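Local coordinates for agmatine ureohydrolase (PDB 3PZL), which probably hydrolyses agmatine to putrescine and urea, as a manganese-dependent member of the arginase family with two metal ions in each subunit, at residues 40-45 / 97-102; 116-121 / 288-293; 125-130 / 161-166. All blocks are in the same frame, centred on the assembly; numbering follows the deposited sequence.

Contact 1 (40-45 / 97-102)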
ATOM      1  N   PHE B  40      13.970  26.034   1.660  1.00 50.98           N
ATOM      2  CA  PHE B  40      14.031  25.709   0.253  1.00 51.21           C
ATOM      3  C   PHE B  40      14.304  24.233   0.015  1.00 50.77           C
ATOM      4  O   PHE B  40      14.996  23.581   0.785  1.00 49.69           O
ATOM      5  CB  PHE B  40      15.056  26.596  -0.486  1.00 52.40           C
ATOM      6  CG  PHE B  40      16.466  26.456   0.012  1.00 52.11           C
ATOM      7  CD1 PHE B  40      16.947  27.277   1.017  1.00 51.26           C
ATOM      8  CD2 PHE B  40      17.313  25.496  -0.533  1.00 51.15           C
ATOM      9  CE1 PHE B  40      18.249  27.132   1.479  1.00 50.77           C
ATOM     10  CE2 PHE B  40      18.602  25.362  -0.085  1.00 50.41           C
ATOM     11  CZ  PHE B  40      19.074  26.177   0.918  1.00 50.43           C
ATOM     12  N   GLY B  41      13.737  23.723  -1.070  1.00 50.87           N
ATOM     13  CA  GLY B  41      13.879  22.339  -1.413  1.00 50.36           C
ATOM     14  C   GLY B  41      14.855  22.099  -2.529  1.00 51.26           C
ATOM     15  O   GLY B  41      14.993  22.906  -3.446  1.00 51.53           O
ATOM     16  N   ILE B  42      15.524  20.955  -2.448  1.00 51.86           N
ATOM     17  CA  ILE B  42      16.427  20.501  -3.485  1.00 52.41           C
ATOM     18  C   ILE B  42      16.093  19.034  -3.776  1.00 52.48           C
ATOM     19  O   ILE B  42      16.457  18.153  -3.023  1.00 52.69           O
ATOM     20  CB  ILE B  42      17.884  20.749  -3.020  1.00 52.99           C
ATOM     21  CG1 ILE B  42      18.179  22.245  -3.163  1.00 53.33           C
ATOM     22  CG2 ILE B  42      18.909  19.899  -3.790  1.00 52.69           C
ATOM     23  CD1 ILE B  42      19.311  22.707  -2.368  1.00 55.87           C
ATOM     24  N   PRO B  43      15.356  18.772  -4.858  1.00 52.80           N
ATOM     25  CA  PRO B  43      14.870  17.436  -5.146  1.00 52.62           C
ATOM     26  C   PRO B  43      15.881  16.591  -5.901  1.00 53.23           C
ATOM     27  O   PRO B  43      15.707  16.324  -7.094  1.00 53.77           O
ATOM     28  CB  PRO B  43      13.631  17.694  -6.014  1.00 52.16           C
ATOM     29  CG  PRO B  43      13.709  19.122  -6.429  1.00 52.49           C
ATOM     30  CD  PRO B  43      14.936  19.735  -5.883  1.00 53.33           C
ATOM     31  N   PHE B  44      16.936  16.172  -5.225  1.00 53.93           N
ATOM     32  CA  PHE B  44      17.998  15.442  -5.905  1.00 54.98           C
ATOM     33  C   PHE B  44      18.265  14.101  -5.250  1.00 55.71           C
ATOM     34  O   PHE B  44      18.280  13.970  -4.035  1.00 54.71           O
ATOM     35  CB  PHE B  44      19.283  16.256  -6.010  1.00 54.61           C
ATOM     36  CG  PHE B  44      20.431  15.469  -6.540  1.00 55.10           C
ATOM     37  CD1 PHE B  44      20.615  15.347  -7.904  1.00 55.54           C
ATOM     38  CD2 PHE B  44      21.326  14.838  -5.674  1.00 54.62           C
ATOM     39  CE1 PHE B  44      21.672  14.624  -8.403  1.00 56.13           C
ATOM     40  CE2 PHE B  44      22.376  14.114  -6.167  1.00 55.19           C
ATOM     41  CZ  PHE B  44      22.550  14.008  -7.533  1.00 56.34           C
ATOM     42  N   ASP B  45      18.551  13.110  -6.079  1.00 57.71           N
ATOM     43  CA  ASP B  45      18.341  11.733  -5.681  1.00 58.57           C
ATOM     44  C   ASP B  45      19.310  10.799  -6.355  1.00 58.78           C
ATOM     45  O   ASP B  45      19.397   9.626  -5.985  1.00 58.64           O
ATOM     46  CB  ASP B  45      16.946  11.341  -6.166  1.00 58.58           C
ATOM     47  CG  ASP B  45      16.320  10.357  -5.295  1.00 61.90           C
ATOM     48  OD1 ASP B  45      17.096   9.787  -4.476  1.00 66.18           O
ATOM     49  OD2 ASP B  45      15.076  10.144  -5.419  1.00 63.64           O
ATOM     50  N   GLU B  97      27.619  17.203  -9.064  1.00 70.39           N
ATOM     51  CA  GLU B  97      28.463  18.398  -9.004  1.00 70.99           C
ATOM     52  C   GLU B  97      27.632  19.635  -9.251  1.00 70.08           C
ATOM     53  O   GLU B  97      27.745  20.592  -8.512  1.00 70.56           O
ATOM     54  CB  GLU B  97      29.619  18.350  -9.999  1.00 72.32           C
ATOM     55  CG  GLU B  97      30.804  17.459  -9.600  1.00 76.76           C
ATOM     56  CD  GLU B  97      31.258  16.531 -10.777  1.00 83.16           C
ATOM     57  OE1 GLU B  97      31.016  16.868 -11.977  1.00 84.67           O
ATOM     58  OE2 GLU B  97      31.845  15.444 -10.501  1.00 84.86           O
ATOM     59  N   TYR B  98      26.787  19.617 -10.274  1.00 69.19           N
ATOM     60  CA  TYR B  98      25.927  20.769 -10.561  1.00 68.41           C
ATOM     61  C   TYR B  98      25.004  21.207  -9.411  1.00 67.07           C
ATOM     62  O   TYR B  98      24.798  22.417  -9.207  1.00 67.09           O
ATOM     63  CB  TYR B  98      25.109  20.551 -11.833  1.00 68.60           C
ATOM     64  CG  TYR B  98      24.186  21.705 -12.162  1.00 68.78           C
ATOM     65  CD1 TYR B  98      24.693  22.948 -12.563  1.00 69.03           C
ATOM     66  CD2 TYR B  98      22.799  21.552 -12.061  1.00 68.78           C
ATOM     67  CE1 TYR B  98      23.838  24.015 -12.853  1.00 70.36           C
ATOM     68  CE2 TYR B  98      21.936  22.602 -12.359  1.00 70.20           C
ATOM     69  CZ  TYR B  98      22.459  23.831 -12.754  1.00 71.68           C
ATOM     70  OH  TYR B  98      21.580  24.860 -13.040  1.00 74.09           O
ATOM     71  N   VAL B  99      24.440  20.246  -8.677  1.00 65.34           N
ATOM     72  CA  VAL B  99      23.576  20.568  -7.538  1.00 63.87           C
ATOM     73  C   VAL B  99      24.396  21.120  -6.359  1.00 63.63           C
ATOM     74  O   VAL B  99      24.136  22.220  -5.868  1.00 62.95           O
ATOM     75  CB  VAL B  99      22.715  19.366  -7.109  1.00 63.29           C
ATOM     76  CG1 VAL B  99      22.082  19.619  -5.761  1.00 64.02           C
ATOM     77  CG2 VAL B  99      21.620  19.097  -8.114  1.00 62.46           C
ATOM     78  N   ILE B 100      25.410  20.373  -5.940  1.00 63.50           N
ATOM     79  CA  ILE B 100      26.318  20.824  -4.894  1.00 64.06           C
ATOM     80  C   ILE B 100      26.853  22.235  -5.127  1.00 65.06           C
ATOM     81  O   ILE B 100      26.969  23.012  -4.175  1.00 66.07           O
ATOM     82  CB  ILE B 100      27.501  19.879  -4.723  1.00 64.10           C
ATOM     83  CG1 ILE B 100      27.019  18.515  -4.289  1.00 64.15           C
ATOM     84  CG2 ILE B 100      28.460  20.395  -3.670  1.00 64.25           C
ATOM     85  CD1 ILE B 100      28.143  17.535  -4.173  1.00 66.35           C
ATOM     86  N   ASP B 101      27.200  22.565  -6.372  1.00 65.59           N
ATOM     87  CA  ASP B 101      27.659  23.917  -6.717  1.00 65.76           C
ATOM     88  C   ASP B 101      26.512  24.873  -6.587  1.00 65.25           C
ATOM     89  O   ASP B 101      26.713  26.011  -6.219  1.00 66.40           O
ATOM     90  CB  ASP B 101      28.188  24.007  -8.146  1.00 66.46           C
ATOM     91  CG  ASP B 101      29.463  23.239  -8.336  1.00 67.32           C
ATOM     92  OD1 ASP B 101      30.017  22.748  -7.336  1.00 67.85           O
ATOM     93  OD2 ASP B 101      29.903  23.118  -9.499  1.00 69.02           O
ATOM     94  N   THR B 102      25.301  24.420  -6.879  1.00 64.35           N
ATOM     95  CA  THR B 102      24.151  25.311  -6.809  1.00 63.89           C
ATOM     96  C   THR B 102      23.833  25.610  -5.355  1.00 63.53           C
ATOM     97  O   THR B 102      23.577  26.762  -4.997  1.00 63.79           O
ATOM     98  CB  THR B 102      22.908  24.730  -7.510  1.00 63.28           C
ATOM     99  OG1 THR B 102      23.193  24.477  -8.900  1.00 62.97           O
ATOM    100  CG2 THR B 102      21.745  25.696  -7.384  1.00 62.48           C
TER
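A small, wholly apolar contact joins the end of strand 37-42 and the loop that follows it to the first turns of helix 96-112, on one side of the parallel sheet of the arginase fold. Val99 is the single helix residue that makes it, one methyl for each of two partners. Its CG1 meets CG2 of Ile42 at 3.7 Å, the two side chains running past each other in opposite directions. Val99 CG2 approaches the ring of Phe44 obliquely, 3.9 Å from Phe44 CD1. This division follows from the valine rotamer: CG1 is anti to the backbone N (chi1 167°), while CG2 lies beside that N and is turned to the aromatic ring. Between Ile42 and Phe44, Pro43 is the centre of an inverse gamma turn, closed by a weak hydrogen bond of 3.0 Å from Phe44 N to Ile42 O. Both flanking side chains start out toward the helix, so the turn carries the contact beyond the strand into the loop. The backbones stay well apart, with the CA atoms of Phe44 and Val99 separated by 7.7 Å, and only 129 Å² is buried between the segments. Around the contact, Met90 of strand 84-90 touches Val99 and Thr102, and Ile126 of helix 126-132 packs on both Ile42 and Val99. Further along helix 96-112, Val103 meets Ile42, while Val96, about a turn before Val99, meets Phe44.

Contact 2 (116-121 / 288-293)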
ATOM      1  N   ILE B 116      18.932  32.642   7.795  1.00 54.14           N
ATOM      2  CA  ILE B 116      19.215  31.239   8.162  1.00 53.57           C
ATOM      3  C   ILE B 116      18.602  30.221   7.198  1.00 52.99           C
ATOM      4  O   ILE B 116      17.374  30.038   7.168  1.00 53.12           O
ATOM      5  CB  ILE B 116      18.815  30.951   9.593  1.00 52.72           C
ATOM      6  CG1 ILE B 116      19.785  31.668  10.504  1.00 55.00           C
ATOM      7  CG2 ILE B 116      18.928  29.498   9.899  1.00 53.14           C
ATOM      8  CD1 ILE B 116      19.320  31.774  11.881  1.00 57.11           C
ATOM      9  N   PRO B 117      19.456  29.566   6.396  1.00 52.62           N
ATOM     10  CA  PRO B 117      19.008  28.611   5.391  1.00 52.39           C
ATOM     11  C   PRO B 117      18.505  27.298   6.005  1.00 51.45           C
ATOM     12  O   PRO B 117      19.207  26.699   6.806  1.00 51.06           O
ATOM     13  CB  PRO B 117      20.273  28.374   4.545  1.00 52.56           C
ATOM     14  CG  PRO B 117      21.394  28.703   5.438  1.00 52.77           C
ATOM     15  CD  PRO B 117      20.903  29.836   6.290  1.00 52.94           C
ATOM     16  N   ILE B 118      17.297  26.876   5.629  1.00 50.86           N
ATOM     17  CA  ILE B 118      16.791  25.565   6.022  1.00 50.06           C
ATOM     18  C   ILE B 118      16.602  24.741   4.766  1.00 50.61           C
ATOM     19  O   ILE B 118      15.630  24.931   4.023  1.00 51.67           O
ATOM     20  CB  ILE B 118      15.468  25.662   6.781  1.00 49.40           C
ATOM     21  CG1 ILE B 118      15.647  26.541   8.024  1.00 49.07           C
ATOM     22  CG2 ILE B 118      14.964  24.266   7.152  1.00 47.38           C
ATOM     23  CD1 ILE B 118      14.379  26.767   8.744  1.00 47.81           C
HETATM   24  N   MSE B 119      17.522  23.820   4.521  1.00 50.01           N
HETATM   25  CA  MSE B 119      17.491  23.097   3.289  1.00 50.39           C
HETATM   26  C   MSE B 119      16.793  21.746   3.412  1.00 50.23           C
HETATM   27  O   MSE B 119      17.253  20.845   4.079  1.00 49.57           O
HETATM   28  CB  MSE B 119      18.880  22.950   2.745  1.00 50.64           C
HETATM   29  CG  MSE B 119      18.943  22.144   1.513  1.00 54.87           C
HETATM   30 SE   MSE B 119      20.776  22.122   0.876  1.00 70.81          SE
HETATM   31  CE  MSE B 119      21.683  21.325   2.431  1.00 61.81           C
ATOM     32  N   LEU B 120      15.644  21.640   2.761  1.00 50.31           N
ATOM     33  CA  LEU B 120      14.957  20.384   2.642  1.00 50.13           C
ATOM     34  C   LEU B 120      15.486  19.696   1.403  1.00 50.59           C
ATOM     35  O   LEU B 120      15.449  20.263   0.286  1.00 51.77           O
ATOM     36  CB  LEU B 120      13.447  20.602   2.482  1.00 49.66           C
ATOM     37  CG  LEU B 120      12.770  21.380   3.588  1.00 49.36           C
ATOM     38  CD1 LEU B 120      11.252  21.285   3.420  1.00 47.43           C
ATOM     39  CD2 LEU B 120      13.244  20.809   4.934  1.00 47.47           C
ATOM     40  N   GLY B 121      15.940  18.466   1.577  1.00 49.42           N
ATOM     41  CA  GLY B 121      16.499  17.788   0.466  1.00 49.49           C
ATOM     42  C   GLY B 121      15.889  16.455   0.166  1.00 49.02           C
ATOM     43  O   GLY B 121      14.856  16.094   0.705  1.00 47.76           O
ATOM     44  N   LYS B 288       7.885  18.467  11.922  1.00 41.91           N
ATOM     45  CA  LYS B 288       7.945  18.825  13.330  1.00 42.12           C
ATOM     46  C   LYS B 288       9.371  19.248  13.751  1.00 42.25           C
ATOM     47  O   LYS B 288       9.587  20.259  14.395  1.00 41.30           O
ATOM     48  CB  LYS B 288       7.446  17.650  14.164  1.00 42.22           C
ATOM     49  CG  LYS B 288       7.136  17.972  15.557  1.00 44.15           C
ATOM     50  CD  LYS B 288       6.078  19.070  15.607  1.00 46.83           C
ATOM     51  CE  LYS B 288       6.221  19.862  16.873  1.00 46.57           C
ATOM     52  NZ  LYS B 288       4.975  20.653  17.115  1.00 48.70           N
ATOM     53  N   LEU B 289      10.357  18.474  13.336  1.00 43.75           N
ATOM     54  CA  LEU B 289      11.766  18.815  13.554  1.00 44.21           C
ATOM     55  C   LEU B 289      12.143  20.197  13.021  1.00 44.96           C
ATOM     56  O   LEU B 289      13.013  20.866  13.571  1.00 46.01           O
ATOM     57  CB  LEU B 289      12.663  17.757  12.926  1.00 43.87           C
ATOM     58  CG  LEU B 289      12.775  16.448  13.712  1.00 43.50           C
ATOM     59  CD1 LEU B 289      13.603  15.472  12.893  1.00 43.26           C
ATOM     60  CD2 LEU B 289      13.362  16.647  15.128  1.00 40.18           C
ATOM     61  N   LEU B 290      11.482  20.635  11.956  1.00 45.31           N
ATOM     62  CA  LEU B 290      11.756  21.964  11.406  1.00 45.26           C
ATOM     63  C   LEU B 290      11.088  23.037  12.257  1.00 44.94           C
ATOM     64  O   LEU B 290      11.598  24.137  12.371  1.00 44.87           O
ATOM     65  CB  LEU B 290      11.283  22.042   9.944  1.00 45.69           C
ATOM     66  CG  LEU B 290      10.839  23.388   9.405  1.00 45.95           C
ATOM     67  CD1 LEU B 290      12.070  24.205   9.175  1.00 48.87           C
ATOM     68  CD2 LEU B 290      10.078  23.169   8.130  1.00 47.84           C
ATOM     69  N   GLN B 291       9.941  22.717  12.842  1.00 44.25           N
ATOM     70  CA  GLN B 291       9.289  23.649  13.732  1.00 44.69           C
ATOM     71  C   GLN B 291      10.161  23.816  14.944  1.00 45.31           C
ATOM     72  O   GLN B 291      10.410  24.936  15.397  1.00 45.77           O
ATOM     73  CB  GLN B 291       7.921  23.133  14.170  1.00 44.30           C
ATOM     74  CG  GLN B 291       6.825  23.337  13.154  1.00 45.08           C
ATOM     75  CD  GLN B 291       5.453  23.350  13.792  1.00 46.70           C
ATOM     76  OE1 GLN B 291       5.158  22.581  14.730  1.00 44.65           O
ATOM     77  NE2 GLN B 291       4.598  24.231  13.290  1.00 48.13           N
ATOM     78  N   VAL B 292      10.643  22.688  15.457  1.00 45.25           N
ATOM     79  CA  VAL B 292      11.457  22.669  16.656  1.00 45.21           C
ATOM     80  C   VAL B 292      12.728  23.521  16.516  1.00 45.88           C
ATOM     81  O   VAL B 292      13.119  24.223  17.445  1.00 46.82           O
ATOM     82  CB  VAL B 292      11.788  21.216  17.066  1.00 44.86           C
ATOM     83  CG1 VAL B 292      13.021  21.140  17.961  1.00 44.46           C
ATOM     84  CG2 VAL B 292      10.620  20.616  17.754  1.00 43.34           C
ATOM     85  N   PHE B 293      13.380  23.458  15.370  1.00 45.67           N
ATOM     86  CA  PHE B 293      14.556  24.267  15.173  1.00 46.25           C
ATOM     87  C   PHE B 293      14.239  25.753  15.244  1.00 47.43           C
ATOM     88  O   PHE B 293      14.869  26.489  16.015  1.00 48.85           O
ATOM     89  CB  PHE B 293      15.189  23.945  13.846  1.00 46.32           C
ATOM     90  CG  PHE B 293      16.272  24.874  13.467  1.00 46.82           C
ATOM     91  CD1 PHE B 293      17.573  24.626  13.846  1.00 47.76           C
ATOM     92  CD2 PHE B 293      16.005  25.998  12.730  1.00 47.51           C
ATOM     93  CE1 PHE B 293      18.590  25.478  13.468  1.00 48.05           C
ATOM     94  CE2 PHE B 293      17.024  26.863  12.367  1.00 48.98           C
ATOM     95  CZ  PHE B 293      18.313  26.597  12.723  1.00 46.92           C
TER
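Strand 116-121 and helix 288-293 run almost exactly antiparallel, at 172°, with their axes 11.2 Å apart and Ile118 nearest Leu290 in the backbone. Alternate strand residues face the helix, and Ile116 and Ile118 meet Leu290 and Phe293, which lie about one helical turn apart. The closest packing is at Leu290, whose CD1 lies 3.5 Å from Ile118 CD1 and equally near Ile118 CG2, so that one leucine methyl rests against both branches of the isoleucine. Phe293 receives the other isoleucine at its rim: Ile116 CG2 lies near the ring plane, 4.1 Å from Phe293 CE2. That methyl stands anti to the backbone N of Ile116 (chi1 -71°), which directs it at the ring. Ile118 CD1 comes to the same ring more obliquely, 4.4 Å from Phe293 CD2. Phe293 also stacks on Phe268 of the adjoining strand 265-271, while Leu290 touches Ile270 of that strand, so the helix spans two neighbouring strands. All four contact residues are buried and apolar, and the contact lies away from the metal site. Packing of a helix antiparallel to an interior strand of the parallel sheet is characteristic of the three-layer alpha/beta/alpha fold of the arginase family.

Contact 3 (125-130 / 161-166)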
ATOM      1  N   SER B 125      24.011  14.230  -0.018  1.00 55.63           N
ATOM      2  CA  SER B 125      25.148  14.836  -0.663  1.00 56.69           C
ATOM      3  C   SER B 125      24.924  16.307  -0.953  1.00 56.28           C
ATOM      4  O   SER B 125      25.874  17.010  -1.254  1.00 57.98           O
ATOM      5  CB  SER B 125      25.507  14.100  -1.938  1.00 57.28           C
ATOM      6  OG  SER B 125      24.396  14.093  -2.821  1.00 60.71           O
ATOM      7  N   ILE B 126      23.697  16.796  -0.846  1.00 54.64           N
ATOM      8  CA  ILE B 126      23.486  18.222  -0.996  1.00 53.89           C
ATOM      9  C   ILE B 126      24.152  19.041   0.106  1.00 54.15           C
ATOM     10  O   ILE B 126      24.434  20.223  -0.090  1.00 54.81           O
ATOM     11  CB  ILE B 126      22.024  18.555  -1.076  1.00 53.35           C
ATOM     12  CG1 ILE B 126      21.286  18.126   0.191  1.00 52.40           C
ATOM     13  CG2 ILE B 126      21.415  17.876  -2.285  1.00 54.69           C
ATOM     14  CD1 ILE B 126      19.839  18.566   0.254  1.00 49.00           C
ATOM     15  N   THR B 127      24.377  18.400   1.260  1.00 53.69           N
ATOM     16  CA  THR B 127      25.029  18.994   2.442  1.00 53.28           C
ATOM     17  C   THR B 127      26.443  19.481   2.144  1.00 53.86           C
ATOM     18  O   THR B 127      26.839  20.535   2.591  1.00 54.05           O
ATOM     19  CB  THR B 127      25.019  18.000   3.633  1.00 52.18           C
ATOM     20  OG1 THR B 127      23.692  17.894   4.120  1.00 51.47           O
ATOM     21  CG2 THR B 127      25.843  18.464   4.772  1.00 52.23           C
ATOM     22  N   VAL B 128      27.184  18.713   1.365  1.00 54.56           N
ATOM     23  CA  VAL B 128      28.511  19.109   0.929  1.00 55.96           C
ATOM     24  C   VAL B 128      28.507  20.587   0.490  1.00 57.11           C
ATOM     25  O   VAL B 128      29.351  21.383   0.921  1.00 57.92           O
ATOM     26  CB  VAL B 128      29.030  18.173  -0.197  1.00 56.22           C
ATOM     27  CG1 VAL B 128      30.365  18.624  -0.733  1.00 55.57           C
ATOM     28  CG2 VAL B 128      29.111  16.731   0.302  1.00 56.49           C
ATOM     29  N   GLY B 129      27.533  20.956  -0.337  1.00 57.07           N
ATOM     30  CA  GLY B 129      27.416  22.306  -0.833  1.00 57.79           C
ATOM     31  C   GLY B 129      27.482  23.259   0.320  1.00 58.58           C
ATOM     32  O   GLY B 129      28.417  24.048   0.432  1.00 60.26           O
ATOM     33  N   ALA B 130      26.503  23.156   1.202  1.00 58.16           N
ATOM     34  CA  ALA B 130      26.406  24.014   2.361  1.00 58.36           C
ATOM     35  C   ALA B 130      27.721  24.073   3.170  1.00 59.32           C
ATOM     36  O   ALA B 130      28.097  25.140   3.654  1.00 59.88           O
ATOM     37  CB  ALA B 130      25.229  23.586   3.218  1.00 57.43           C
ATOM     38  N   ALA B 161      27.296   8.556   0.058  1.00 64.97           N
ATOM     39  CA  ALA B 161      27.932   7.756   1.087  1.00 64.97           C
ATOM     40  C   ALA B 161      29.347   8.273   1.400  1.00 65.72           C
ATOM     41  O   ALA B 161      30.126   7.606   2.091  1.00 66.39           O
ATOM     42  CB  ALA B 161      27.979   6.309   0.638  1.00 64.89           C
ATOM     43  N   CYS B 162      29.671   9.460   0.889  1.00 65.88           N
ATOM     44  CA  CYS B 162      30.996  10.042   1.032  1.00 66.47           C
ATOM     45  C   CYS B 162      30.907  11.439   1.618  1.00 66.60           C
ATOM     46  O   CYS B 162      31.939  12.120   1.754  1.00 67.51           O
ATOM     47  CB  CYS B 162      31.672  10.145  -0.327  1.00 67.17           C
ATOM     48  SG  CYS B 162      31.794   8.629  -1.247  1.00 67.79           S
ATOM     49  N   VAL B 163      29.688  11.867   1.963  1.00 65.56           N
ATOM     50  CA  VAL B 163      29.474  13.229   2.454  1.00 65.57           C
ATOM     51  C   VAL B 163      30.441  13.615   3.596  1.00 66.33           C
ATOM     52  O   VAL B 163      31.053  14.682   3.554  1.00 67.59           O
ATOM     53  CB  VAL B 163      27.977  13.541   2.767  1.00 64.01           C
ATOM     54  CG1 VAL B 163      27.408  12.515   3.607  1.00 64.29           C
ATOM     55  CG2 VAL B 163      27.814  14.884   3.459  1.00 64.00           C
ATOM     56  N   THR B 164      30.605  12.746   4.587  1.00 66.14           N
ATOM     57  CA  THR B 164      31.473  13.067   5.721  1.00 66.58           C
ATOM     58  C   THR B 164      32.908  13.250   5.274  1.00 67.51           C
ATOM     59  O   THR B 164      33.603  14.106   5.784  1.00 67.91           O
ATOM     60  CB  THR B 164      31.413  12.011   6.851  1.00 66.14           C
ATOM     61  OG1 THR B 164      30.062  11.865   7.308  1.00 66.37           O
ATOM     62  CG2 THR B 164      32.271  12.454   8.031  1.00 66.20           C
ATOM     63  N   ARG B 165      33.340  12.439   4.320  1.00 68.33           N
ATOM     64  CA  ARG B 165      34.701  12.479   3.854  1.00 69.62           C
ATOM     65  C   ARG B 165      34.974  13.808   3.201  1.00 70.08           C
ATOM     66  O   ARG B 165      35.945  14.480   3.523  1.00 70.67           O
ATOM     67  CB  ARG B 165      34.939  11.376   2.851  1.00 69.92           C
ATOM     68  CG  ARG B 165      36.400  11.140   2.581  1.00 72.38           C
ATOM     69  CD  ARG B 165      36.946  10.053   3.469  1.00 73.75           C
ATOM     70  NE  ARG B 165      38.405  10.047   3.416  1.00 77.19           N
ATOM     71  CZ  ARG B 165      39.177   8.997   3.689  1.00 78.30           C
ATOM     72  NH1 ARG B 165      38.637   7.822   4.032  1.00 78.72           N
ATOM     73  NH2 ARG B 165      40.500   9.124   3.616  1.00 78.22           N
ATOM     74  N   ARG B 166      34.101  14.180   2.278  1.00 70.27           N
ATOM     75  CA  ARG B 166      34.191  15.466   1.601  1.00 70.96           C
ATOM     76  C   ARG B 166      34.094  16.630   2.592  1.00 70.73           C
ATOM     77  O   ARG B 166      34.608  17.725   2.319  1.00 72.00           O
ATOM     78  CB  ARG B 166      33.115  15.557   0.512  1.00 70.74           C
ATOM     79  CG  ARG B 166      33.615  15.720  -0.936  1.00 73.39           C
ATOM     80  CD  ARG B 166      34.924  15.006  -1.260  1.00 75.82           C
ATOM     81  NE  ARG B 166      34.685  13.598  -1.530  1.00 76.52           N
ATOM     82  CZ  ARG B 166      35.450  12.606  -1.081  1.00 76.83           C
ATOM     83  NH1 ARG B 166      36.514  12.860  -0.316  1.00 77.00           N
ATOM     84  NH2 ARG B 166      35.134  11.356  -1.387  1.00 75.53           N
TER
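Beside the manganese site, the starts of two helices, 126-132 and 163-171, are packed together through branched side chains. Helix 126-132 follows the metal ligand His124 almost at once. Val163, the first residue of the other helix, is the main link: its CG2 meets Val128 CG2 at 3.9 Å and reaches Thr127 CB at 4.2 Å. The two valines run past one another in opposite directions, and Val128 CG2 also lies 4.1 Å from Val163 CA. Val163 has CG1 between its backbone N and carbonyl carbon (chi1 50°); CG2 is thereby left anti to N and projects to the opposing helix. Further along, Arg166 contributes only its aliphatic base, with CB 4.2 Å from Val128 CG2. Its chain bends at chi2 and chi3 and carries the guanidinium away, where NH1 forms a salt bridge with Asp169 and NE hydrogen-bonds to Lys157 O. Thr127 likewise separates its apolar and polar parts: CB faces Val163, while OG1, beside the backbone N, is hydrogen-bonded with Asp269 OD2 and Ser227 OG, partners that would fix the rotation of this buried hydroxyl. Cys162 is the N-cap of the second helix, and its carbonyl O receives Arg166 N at 3.0 Å. Val163 thus borders the first shell of the site, its side chain touching the ligands His124 and Asp148 and coming within about 4 Å of a manganese ion, with Val128 a step further out. Helix 126-132 also packs on helix 96-112, with Val128 on Ile100 and Ala130 on Val107, while Thr127 reaches strands 223-229 and 265-271 through Ser227 and Asp269.

In the fold
Contacts 1 and 2 reach the same parallel sheet, whereas contact 3 joins two helices beside it. Strands 37-42 and 116-121 are neighbours in the sheet, so contacts 1 and 2, with centres 16 Å apart, are joined directly: Ile42 N lies 2.8 Å from Leu120 O, a probable hydrogen bond. Contact 3 is nested within the chain loop closed by contact 2; its centre is 11 Å from that of contact 1, and the two meet where Ile100 CG2 packs 3.5 Å from Gly129 N. Met119, a selenomethionine, turns from contact 2 to helix 126-132, its SE 3.7 Å from Ile126 CD1. Contact 3 borders the manganese site; the Phe44 side chain of contact 1 is about 12 Å from a manganese ion, and contact 2 is remote from it.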